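Local structure of sterol carrier protein 2 (Thermus thermophilus, 2CX7) at residues 31-36 against 53-58. The protein probably binds and transfers sterols or other lipids, as a member of the SCP-2 sterol carrier family. Sequence-based numbering, arbitrary orientation.
Sequences GSLALA and LDLWHG
L33 and L53 face each other as a hydrogen-bonded antiparallel pair, and this one pair supplies both regular backbone bonds between residues 31-36 and 53-58. L53 N gives its hydrogen to L33 O at 2.8 Å in an almost straight bond (179°), although the donor stands 23° out of the carbonyl plane. In return L33 N reaches L53 O at 2.9 Å, this time in the carbonyl plane. L53 O has further company: S32 CA brings a C-H to it at 3.2 Å, and L55 N, two residues on in the same strand, makes a weak bond to it. Towards G31 the regular bonding stops: G31 O and L55 O, both acceptors, lie 3.4 Å apart without a bond, and G31 O accepts one from W29 NE1. The two strands form a beta hairpin in the SCP-2 fold, where 32-37 lies between 49-56 and the parallel strand 74-78. That second neighbour takes up backbone groups of S32, A34 and A36, while S32 OG bonds to D73 N. The side chains of L33, L53 and L55 share one face of the sheet, buried, with Y12 and L16 of helix 6-17 against L53 and L55. With CG anti to the backbone N (chi1 170°), L33 brings CD2 to 4.3 Å from L53 CD1, while its CB meets L55 CD1 at 4.1 Å. On the face that carries S32, D54 OD1 forms a salt bridge with R61 NH2 on strand 59-67.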
loop_
_atom_site.group_PDB
_atom_site.type_symbol
_atom_site.label_atom_id
_atom_site.label_comp_id
_atom_site.label_asym_id
_atom_site.label_seq_id
_atom_site.Cartn_x
_atom_site.Cartn_y
_atom_site.Cartn_z
ATOM N N GLY A 31 9.065 -5.172 7.801
ATOM C CA GLY A 31 9.040 -5.543 6.400
ATOM C C GLY A 31 8.557 -4.434 5.492
ATOM O O GLY A 31 7.664 -3.665 5.853
ATOM N N SER A 32 9.159 -4.341 4.313
ATOM C CA SER A 32 8.765 -3.312 3.353
ATOM C C SER A 32 7.519 -3.792 2.617
ATOM O O SER A 32 7.282 -4.995 2.499
ATOM C CB SER A 32 9.905 -3.033 2.366
ATOM O OG SER A 32 10.378 -4.223 1.759
ATOM N N LEU A 33 6.714 -2.851 2.139
ATOM C CA LEU A 33 5.490 -3.193 1.426
ATOM C C LEU A 33 5.374 -2.333 0.187
ATOM O O LEU A 33 5.478 -1.106 0.265
ATOM C CB LEU A 33 4.263 -2.945 2.322
ATOM C CG LEU A 33 2.866 -3.008 1.683
ATOM C CD1 LEU A 33 2.545 -4.439 1.268
ATOM C CD2 LEU A 33 1.816 -2.518 2.700
ATOM N N ALA A 34 5.155 -2.979 -0.953
ATOM C CA ALA A 34 4.997 -2.260 -2.202
ATOM C C ALA A 34 3.562 -2.367 -2.678
ATOM O O ALA A 34 2.990 -3.464 -2.728
ATOM C CB ALA A 34 5.938 -2.821 -3.268
ATOM N N LEU A 35 2.983 -1.216 -3.002
ATOM C CA LEU A 35 1.635 -1.137 -3.538
ATOM C C LEU A 35 1.901 -0.855 -5.018
ATOM O O LEU A 35 2.271 0.264 -5.401
ATOM C CB LEU A 35 0.869 0.006 -2.879
ATOM C CG LEU A 35 0.853 -0.035 -1.348
ATOM C CD1 LEU A 35 -0.020 1.097 -0.833
ATOM C CD2 LEU A 35 0.345 -1.403 -0.860
ATOM N N ALA A 36 1.727 -1.882 -5.839
ATOM C CA ALA A 36 2.029 -1.789 -7.260
ATOM C C ALA A 36 0.838 -1.687 -8.209
ATOM O O ALA A 36 -0.160 -2.398 -8.057
ATOM C CB ALA A 36 2.898 -2.976 -7.658
ATOM N N LEU A 53 6.832 1.256 0.809
ATOM C CA LEU A 53 6.875 1.721 2.187
ATOM C C LEU A 53 7.851 0.910 3.041
ATOM O O LEU A 53 7.780 -0.319 3.083
ATOM C CB LEU A 53 5.483 1.611 2.808
ATOM C CG LEU A 53 4.304 2.189 2.018
ATOM C CD1 LEU A 53 2.984 1.633 2.554
ATOM C CD2 LEU A 53 4.336 3.705 2.106
ATOM N N ASP A 54 8.765 1.608 3.705
ATOM C CA ASP A 54 9.731 0.976 4.609
ATOM C C ASP A 54 9.055 1.064 5.973
ATOM O O ASP A 54 9.252 2.026 6.716
ATOM C CB ASP A 54 11.043 1.770 4.602
ATOM C CG ASP A 54 12.100 1.177 5.519
ATOM O OD1 ASP A 54 11.859 0.111 6.125
ATOM O OD2 ASP A 54 13.183 1.784 5.631
ATOM N N LEU A 55 8.238 0.065 6.293
ATOM C CA LEU A 55 7.477 0.057 7.538
ATOM C C LEU A 55 8.194 -0.686 8.659
ATOM O O LEU A 55 8.811 -1.717 8.420
ATOM C CB LEU A 55 6.109 -0.580 7.277
ATOM C CG LEU A 55 5.285 0.060 6.148
ATOM C CD1 LEU A 55 4.078 -0.787 5.832
ATOM C CD2 LEU A 55 4.869 1.470 6.550
ATOM N N TRP A 56 8.079 -0.176 9.883
ATOM C CA TRP A 56 8.742 -0.810 11.018
ATOM C C TRP A 56 8.160 -0.448 12.383
ATOM O O TRP A 56 8.202 0.711 12.814
ATOM C CB TRP A 56 10.235 -0.471 10.994
ATOM C CG TRP A 56 11.054 -1.241 12.001
ATOM C CD1 TRP A 56 11.263 -0.921 13.310
ATOM C CD2 TRP A 56 11.769 -2.460 11.766
ATOM N NE1 TRP A 56 12.068 -1.862 13.906
ATOM C CE2 TRP A 56 12.394 -2.819 12.980
ATOM C CE3 TRP A 56 11.944 -3.282 10.643
ATOM C CZ2 TRP A 56 13.186 -3.969 13.106
ATOM C CZ3 TRP A 56 12.730 -4.422 10.767
ATOM C CH2 TRP A 56 13.342 -4.756 11.993
ATOM N N HIS A 57 7.602 -1.453 13.052
ATOM C CA HIS A 57 7.034 -1.298 14.386
ATOM C C HIS A 57 6.080 -0.128 14.583
ATOM O O HIS A 57 6.158 0.572 15.593
ATOM C CB HIS A 57 8.157 -1.199 15.425
ATOM C CG HIS A 57 9.042 -2.405 15.480
ATOM N ND1 HIS A 57 10.012 -2.570 16.448
ATOM C CD2 HIS A 57 9.129 -3.490 14.673
ATOM C CE1 HIS A 57 10.658 -3.703 16.233
ATOM N NE2 HIS A 57 10.143 -4.280 15.163
ATOM N N GLY A 58 5.178 0.085 13.629
ATOM C CA GLY A 58 4.212 1.159 13.769
ATOM C C GLY A 58 4.585 2.457 13.086
ATOM O O GLY A 58 3.752 3.359 12.970
#